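Local coordinates for TetR family transcriptional regulator (Mycobacterium smegmatis, PDB 5XS9), which probably represses biotin-related genes by binding operator DNA as a dimer, each subunit pairing a helix-turn-helix domain with a helical regulatory domain, at residues A[62-67]-A[75-80]; A[6-11]-A[38-43]. One frame throughout, in Å; residues are numbered along the deposited sequence.

Contact 1: A[62-67]-A[75-80]; sequences ARTDTA and IHESCR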
loop_
_atom_site.group_PDB
_atom_site.type_symbol
_atom_site.label_atom_id
_atom_site.label_comp_id
_atom_site.label_asym_id
_atom_site.label_seq_id
_atom_site.Cartn_x
_atom_site.Cartn_y
_atom_site.Cartn_z
ATOM N N ALA A 62 -10.250 -15.939 -0.347
ATOM C CA ALA A 62 -9.190 -15.643 -1.281
ATOM C C ALA A 62 -8.406 -16.864 -1.790
ATOM O O ALA A 62 -7.814 -16.829 -2.837
ATOM C CB ALA A 62 -8.214 -14.641 -0.672
ATOM N N ARG A 63 -8.377 -17.940 -1.048
ATOM C CA ARG A 63 -7.568 -19.073 -1.498
ATOM C C ARG A 63 -8.349 -19.879 -2.545
ATOM O O ARG A 63 -9.484 -20.191 -2.345
ATOM C CB ARG A 63 -7.057 -19.897 -0.340
ATOM C CG ARG A 63 -7.980 -20.008 0.866
ATOM C CD ARG A 63 -7.173 -20.047 2.151
ATOM N NE ARG A 63 -8.007 -20.610 3.189
ATOM C CZ ARG A 63 -7.581 -21.214 4.292
ATOM N NH1 ARG A 63 -6.277 -21.351 4.561
ATOM N NH2 ARG A 63 -8.491 -21.690 5.142
ATOM N N THR A 64 -7.761 -20.161 -3.685
ATOM C CA THR A 64 -8.423 -21.021 -4.668
ATOM C C THR A 64 -7.395 -21.969 -5.186
ATOM O O THR A 64 -6.185 -21.636 -5.193
ATOM C CB THR A 64 -9.134 -20.183 -5.750
ATOM O OG1 THR A 64 -9.890 -21.060 -6.612
ATOM C CG2 THR A 64 -8.117 -19.281 -6.499
ATOM N N ASP A 65 -7.839 -23.166 -5.580
ATOM C CA ASP A 65 -6.913 -24.142 -6.114
ATOM C C ASP A 65 -6.673 -23.827 -7.600
ATOM O O ASP A 65 -7.588 -23.804 -8.417
ATOM C CB ASP A 65 -7.494 -25.552 -5.928
ATOM C CG ASP A 65 -6.540 -26.667 -6.435
ATOM O OD1 ASP A 65 -5.326 -26.434 -6.777
ATOM O OD2 ASP A 65 -7.036 -27.803 -6.472
ATOM N N THR A 66 -5.449 -23.520 -7.931
ATOM C CA THR A 66 -5.100 -23.105 -9.277
ATOM C C THR A 66 -4.247 -24.175 -9.974
ATOM O O THR A 66 -3.894 -23.951 -11.111
ATOM C CB THR A 66 -4.310 -21.772 -9.270
ATOM O OG1 THR A 66 -3.087 -21.948 -8.541
ATOM C CG2 THR A 66 -5.160 -20.629 -8.696
ATOM N N ALA A 67 -3.943 -25.289 -9.289
ATOM C CA ALA A 67 -3.105 -26.430 -9.769
ATOM C C ALA A 67 -3.355 -26.824 -11.217
ATOM O O ALA A 67 -2.429 -27.110 -11.933
ATOM C CB ALA A 67 -3.345 -27.659 -8.883
ATOM N N ILE A 75 -1.273 -16.925 -11.425
ATOM C CA ILE A 75 -1.013 -15.620 -10.830
ATOM C C ILE A 75 -2.262 -14.758 -10.990
ATOM O O ILE A 75 -2.724 -14.142 -10.036
ATOM C CB ILE A 75 0.164 -14.959 -11.493
ATOM C CG1 ILE A 75 1.436 -15.706 -11.008
ATOM C CG2 ILE A 75 0.186 -13.476 -11.098
ATOM C CD1 ILE A 75 2.589 -15.361 -11.793
ATOM N N HIS A 76 -2.807 -14.744 -12.187
ATOM C CA HIS A 76 -4.031 -13.957 -12.404
ATOM C C HIS A 76 -5.129 -14.372 -11.427
ATOM O O HIS A 76 -5.750 -13.527 -10.793
ATOM C CB HIS A 76 -4.492 -13.972 -13.895
ATOM C CG HIS A 76 -3.637 -13.117 -14.791
ATOM N ND1 HIS A 76 -3.730 -11.727 -14.804
ATOM C CD2 HIS A 76 -2.716 -13.439 -15.738
ATOM C CE1 HIS A 76 -2.868 -11.242 -15.682
ATOM N NE2 HIS A 76 -2.240 -12.257 -16.258
ATOM N N GLU A 77 -5.359 -15.677 -11.292
ATOM C CA GLU A 77 -6.497 -16.189 -10.528
ATOM C C GLU A 77 -6.313 -15.896 -9.080
ATOM O O GLU A 77 -7.208 -15.339 -8.400
ATOM C CB GLU A 77 -6.719 -17.717 -10.818
ATOM C CG GLU A 77 -8.024 -18.280 -10.336
ATOM C CD GLU A 77 -9.248 -17.903 -11.217
ATOM O OE1 GLU A 77 -9.113 -17.325 -12.313
ATOM O OE2 GLU A 77 -10.377 -18.224 -10.802
ATOM N N SER A 78 -5.100 -16.130 -8.547
ATOM C CA SER A 78 -4.827 -15.806 -7.167
ATOM C C SER A 78 -4.941 -14.342 -6.791
ATOM O O SER A 78 -5.429 -13.984 -5.714
ATOM C CB SER A 78 -3.459 -16.345 -6.703
ATOM O OG SER A 78 -3.575 -17.776 -6.657
ATOM N N CYS A 79 -4.444 -13.475 -7.648
ATOM C CA CYS A 79 -4.430 -12.056 -7.335
ATOM C C CYS A 79 -5.845 -11.486 -7.437
ATOM O O CYS A 79 -6.189 -10.651 -6.655
ATOM C CB CYS A 79 -3.512 -11.360 -8.360
ATOM S SG CYS A 79 -1.739 -11.715 -7.908
ATOM N N ARG A 80 -6.621 -11.903 -8.448
ATOM C CA ARG A 80 -8.015 -11.440 -8.544
ATOM C C ARG A 80 -8.777 -11.865 -7.320
ATOM O O ARG A 80 -9.517 -11.059 -6.729
ATOM C CB ARG A 80 -8.745 -11.978 -9.776
ATOM C CG ARG A 80 -8.364 -11.403 -11.114
ATOM C CD ARG A 80 -9.339 -11.902 -12.189
ATOM N NE ARG A 80 -9.200 -13.342 -12.466
ATOM C CZ ARG A 80 -8.558 -13.888 -13.518
ATOM N NH1 ARG A 80 -7.943 -13.136 -14.472
ATOM N NH2 ARG A 80 -8.481 -15.234 -13.604
HETATM O O HOH W 1 -5.493 -15.828 -3.682
HETATM O O HOH W 2 -4.926 -18.404 -4.261
HETATM O O HOH W 3 -2.146 -19.831 -7.623
#

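Contact 2: A[6-11]-A[38-43]; sequences PDVVAA and GALYWH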
loop_
_atom_site.group_PDB
_atom_site.type_symbol
_atom_site.label_atom_id
_atom_site.label_comp_id
_atom_site.label_asym_id
_atom_site.label_seq_id
_atom_site.Cartn_x
_atom_site.Cartn_y
_atom_site.Cartn_z
ATOM N N PRO A 6 -14.609 -18.121 16.892
ATOM C CA PRO A 6 -15.305 -17.728 15.679
ATOM C C PRO A 6 -16.314 -16.588 15.792
ATOM O O PRO A 6 -16.393 -15.729 14.878
ATOM C CB PRO A 6 -15.993 -19.025 15.262
ATOM C CG PRO A 6 -15.022 -20.085 15.656
ATOM C CD PRO A 6 -14.384 -19.587 16.927
ATOM N N ASP A 7 -17.088 -16.566 16.873
ATOM C CA ASP A 7 -18.036 -15.463 17.114
ATOM C C ASP A 7 -17.311 -14.152 17.366
ATOM O O ASP A 7 -17.784 -13.111 16.997
ATOM C CB ASP A 7 -18.965 -15.739 18.331
ATOM C CG ASP A 7 -19.930 -16.895 18.089
ATOM O OD1 ASP A 7 -20.563 -16.951 17.016
ATOM O OD2 ASP A 7 -20.073 -17.742 18.986
ATOM N N VAL A 8 -16.201 -14.216 18.076
ATOM C CA VAL A 8 -15.432 -13.019 18.362
ATOM C C VAL A 8 -14.920 -12.399 17.039
ATOM O O VAL A 8 -15.102 -11.198 16.791
ATOM C CB VAL A 8 -14.284 -13.323 19.332
ATOM C CG1 VAL A 8 -13.387 -12.107 19.515
ATOM C CG2 VAL A 8 -14.887 -13.765 20.683
ATOM N N VAL A 9 -14.385 -13.252 16.167
ATOM C CA VAL A 9 -13.790 -12.797 14.899
ATOM C C VAL A 9 -14.844 -12.209 14.045
ATOM O O VAL A 9 -14.667 -11.150 13.453
ATOM C CB VAL A 9 -13.053 -13.933 14.200
ATOM C CG1 VAL A 9 -12.585 -13.470 12.816
ATOM C CG2 VAL A 9 -11.852 -14.340 15.046
ATOM N N ALA A 10 -16.003 -12.866 14.017
ATOM C CA ALA A 10 -17.115 -12.364 13.274
ATOM C C ALA A 10 -17.617 -10.994 13.784
ATOM O O ALA A 10 -17.938 -10.074 12.987
ATOM C CB ALA A 10 -18.271 -13.401 13.282
ATOM N N ALA A 11 -17.727 -10.856 15.095
ATOM C CA ALA A 11 -18.128 -9.566 15.660
ATOM C C ALA A 11 -17.087 -8.503 15.275
ATOM O O ALA A 11 -17.427 -7.357 14.928
ATOM C CB ALA A 11 -18.250 -9.655 17.176
ATOM N N GLY A 38 -11.603 -8.216 29.699
ATOM C CA GLY A 38 -10.731 -9.306 30.010
ATOM C C GLY A 38 -10.993 -10.613 29.320
ATOM O O GLY A 38 -10.042 -11.399 29.122
ATOM N N ALA A 39 -12.248 -10.872 28.946
ATOM C CA ALA A 39 -12.600 -12.117 28.294
ATOM C C ALA A 39 -11.928 -12.244 26.927
ATOM O O ALA A 39 -11.745 -13.345 26.447
ATOM C CB ALA A 39 -14.120 -12.227 28.073
ATOM N N LEU A 40 -11.657 -11.128 26.252
ATOM C CA LEU A 40 -11.095 -11.208 24.894
ATOM C C LEU A 40 -9.658 -11.618 24.953
ATOM O O LEU A 40 -9.100 -12.258 24.000
ATOM C CB LEU A 40 -11.214 -9.849 24.229
ATOM C CG LEU A 40 -12.619 -9.318 24.032
ATOM C CD1 LEU A 40 -12.474 -8.024 23.297
ATOM C CD2 LEU A 40 -13.515 -10.250 23.262
ATOM N N TYR A 41 -9.003 -11.277 26.058
ATOM C CA TYR A 41 -7.595 -11.595 26.197
ATOM C C TYR A 41 -7.296 -13.108 26.399
ATOM O O TYR A 41 -6.135 -13.513 26.487
ATOM C CB TYR A 41 -6.943 -10.700 27.224
ATOM C CG TYR A 41 -6.848 -9.282 26.711
ATOM C CD1 TYR A 41 -7.834 -8.336 27.024
ATOM C CD2 TYR A 41 -5.865 -8.917 25.807
ATOM C CE1 TYR A 41 -7.791 -7.043 26.525
ATOM C CE2 TYR A 41 -5.818 -7.628 25.301
ATOM C CZ TYR A 41 -6.780 -6.678 25.684
ATOM O OH TYR A 41 -6.728 -5.385 25.193
ATOM N N TRP A 42 -8.350 -13.907 26.456
ATOM C CA TRP A 42 -8.243 -15.348 26.464
ATOM C C TRP A 42 -8.106 -15.834 25.032
ATOM O O TRP A 42 -7.638 -16.914 24.831
ATOM C CB TRP A 42 -9.465 -15.989 27.172
ATOM C CG TRP A 42 -9.362 -15.859 28.643
ATOM C CD1 TRP A 42 -9.890 -14.879 29.405
ATOM C CD2 TRP A 42 -8.609 -16.692 29.524
ATOM N NE1 TRP A 42 -9.527 -15.043 30.720
ATOM C CE2 TRP A 42 -8.759 -16.166 30.823
ATOM C CE3 TRP A 42 -7.840 -17.843 29.348
ATOM C CZ2 TRP A 42 -8.152 -16.736 31.940
ATOM C CZ3 TRP A 42 -7.244 -18.426 30.470
ATOM C CH2 TRP A 42 -7.411 -17.862 31.749
ATOM N N HIS A 43 -8.498 -15.020 24.056
ATOM C CA HIS A 43 -8.434 -15.408 22.650
ATOM C C HIS A 43 -7.352 -14.703 21.897
ATOM O O HIS A 43 -6.830 -15.273 20.981
ATOM C CB HIS A 43 -9.755 -15.105 21.998
ATOM C CG HIS A 43 -10.858 -15.916 22.550
ATOM N ND1 HIS A 43 -10.955 -17.269 22.317
ATOM C CD2 HIS A 43 -11.878 -15.596 23.374
ATOM C CE1 HIS A 43 -12.022 -17.737 22.930
ATOM N NE2 HIS A 43 -12.605 -16.742 23.570
#

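Contact 1: A[62-67]-A[75-80]
T64 and T66, in the loop that joins helix 47-58 to helix 71-87, lie against E77 and S78 of helix 71-87 in a partly buried, water-bridged contact with no direct hydrogen bond between the two segments. The methyl groups do the direct touching. T66 brings CG2 in beside the second turn of helix 71-87, 3.9 Å from E77 CB and 3.8 Å from S78 OG, and the T66 and E77 side chains run antiparallel alongside one another. From farther back along the loop, T64 CG2 meets E77 CG at 4.0 Å, the two side chains lying roughly perpendicular. E77 then bends at chi2 (76°), which leaves its CB and CG to the threonines while its carboxylate reaches R80 one turn on. E77 OE1 and R80 NH2 form a salt bridge, modelled rather short, in the guanidinium plane.

In a TetR-type regulator this is the passage from the DNA-binding head into the helical C-terminal domain, and here the chain doubles back along the helix it is about to enter. Three waters bridge the two segments. W1 donates to both A62 O and S78 O, each at 2.7 Å, tying backbone to backbone. S78 OG serves two more waters: W3, 2.7 Å away, which also bonds T66 OG1, and W2, whose second bond, to T64 N, is weak. With chi1 at 61°, T66 keeps OG1 between its backbone N and carbonyl carbon, where it meets W3 and leaves CG2 for the helix. Spanning T66, D65 OD1 accepts the backbone N of A67 at 3.1 Å, an Asx turn. Helix 106-122 also touches this loop: Q114 NE2 donates to T64 O, and the Q114 side chain lies on T66 and S78.

Contact 2: A[6-11]-A[38-43]
V8 of helix 5-19 pushes its two methyls against L40 and H43, one to each. This is a small, buried apolar patch inside the helix-turn-helix domain of a TetR-type repressor. Helix 26-33 would be the first helix of the motif, and 38-43, with its GALYWH sequence, falls where family members carry the recognition helix. In this crystal that segment is only loosely wound: G38 to L40 have helical backbone angles but not the regular bonds, and the bonds Y41 N to G38 O and W42 N to A39 O are both weak.

The CB of V8 points from helix 5-19 toward 38-43. Chi1 of 174° puts CG1 anti to the backbone N and CG2 anti to the carbonyl carbon, which hands one methyl to each partner. V8 CG1 meets L40 CD2 at 4.2 Å, and V8 CG2 comes to 4.4 Å from H43 CD2, approaching the imidazole obliquely. L40 reaches the contact differently, because its CB does not point straight at the helix. Its CG lies anti to the carbonyl carbon (chi1 -62°), and from there the CD2 branch swings over toward V8. The backbones stay well apart, V8 CA and L40 CA being 8.0 Å from each other, so the link is made entirely by side chains.

Other side chains complete this patch of core: L29 of helix 26-33 and F44 pack on V8, M26 packs on L40, and L3 touches both V8 and L40, which joins the N-terminal helix to the motif. V9, the next residue along, packs on A53 and H57 of helix 47-58, and also on F44.

H43 NE2 makes a weak hydrogen bond to L3 O, and H43 N donates to L40 O at 2.8 Å.

In the fold
The two contacts follow one another along the chain, contact 2 closing before contact 1 opens, and they belong to the two halves expected of a TetR-type regulator. Contact 2 sits in the DNA-binding head, its centre about 21 Å from the centre of the chain; contact 1 lies deeper, its centre about 13 Å from the same point, in the C-terminal domain. Their centres are about 30 Å apart and their nearest atoms about 12 Å, so they do not touch. Helix 47-58 runs between them in sequence: it receives V9 from the first helix, and the chain leaving it leads into the loop of 62-67. Neither contact is touched by the second chain of the assembly.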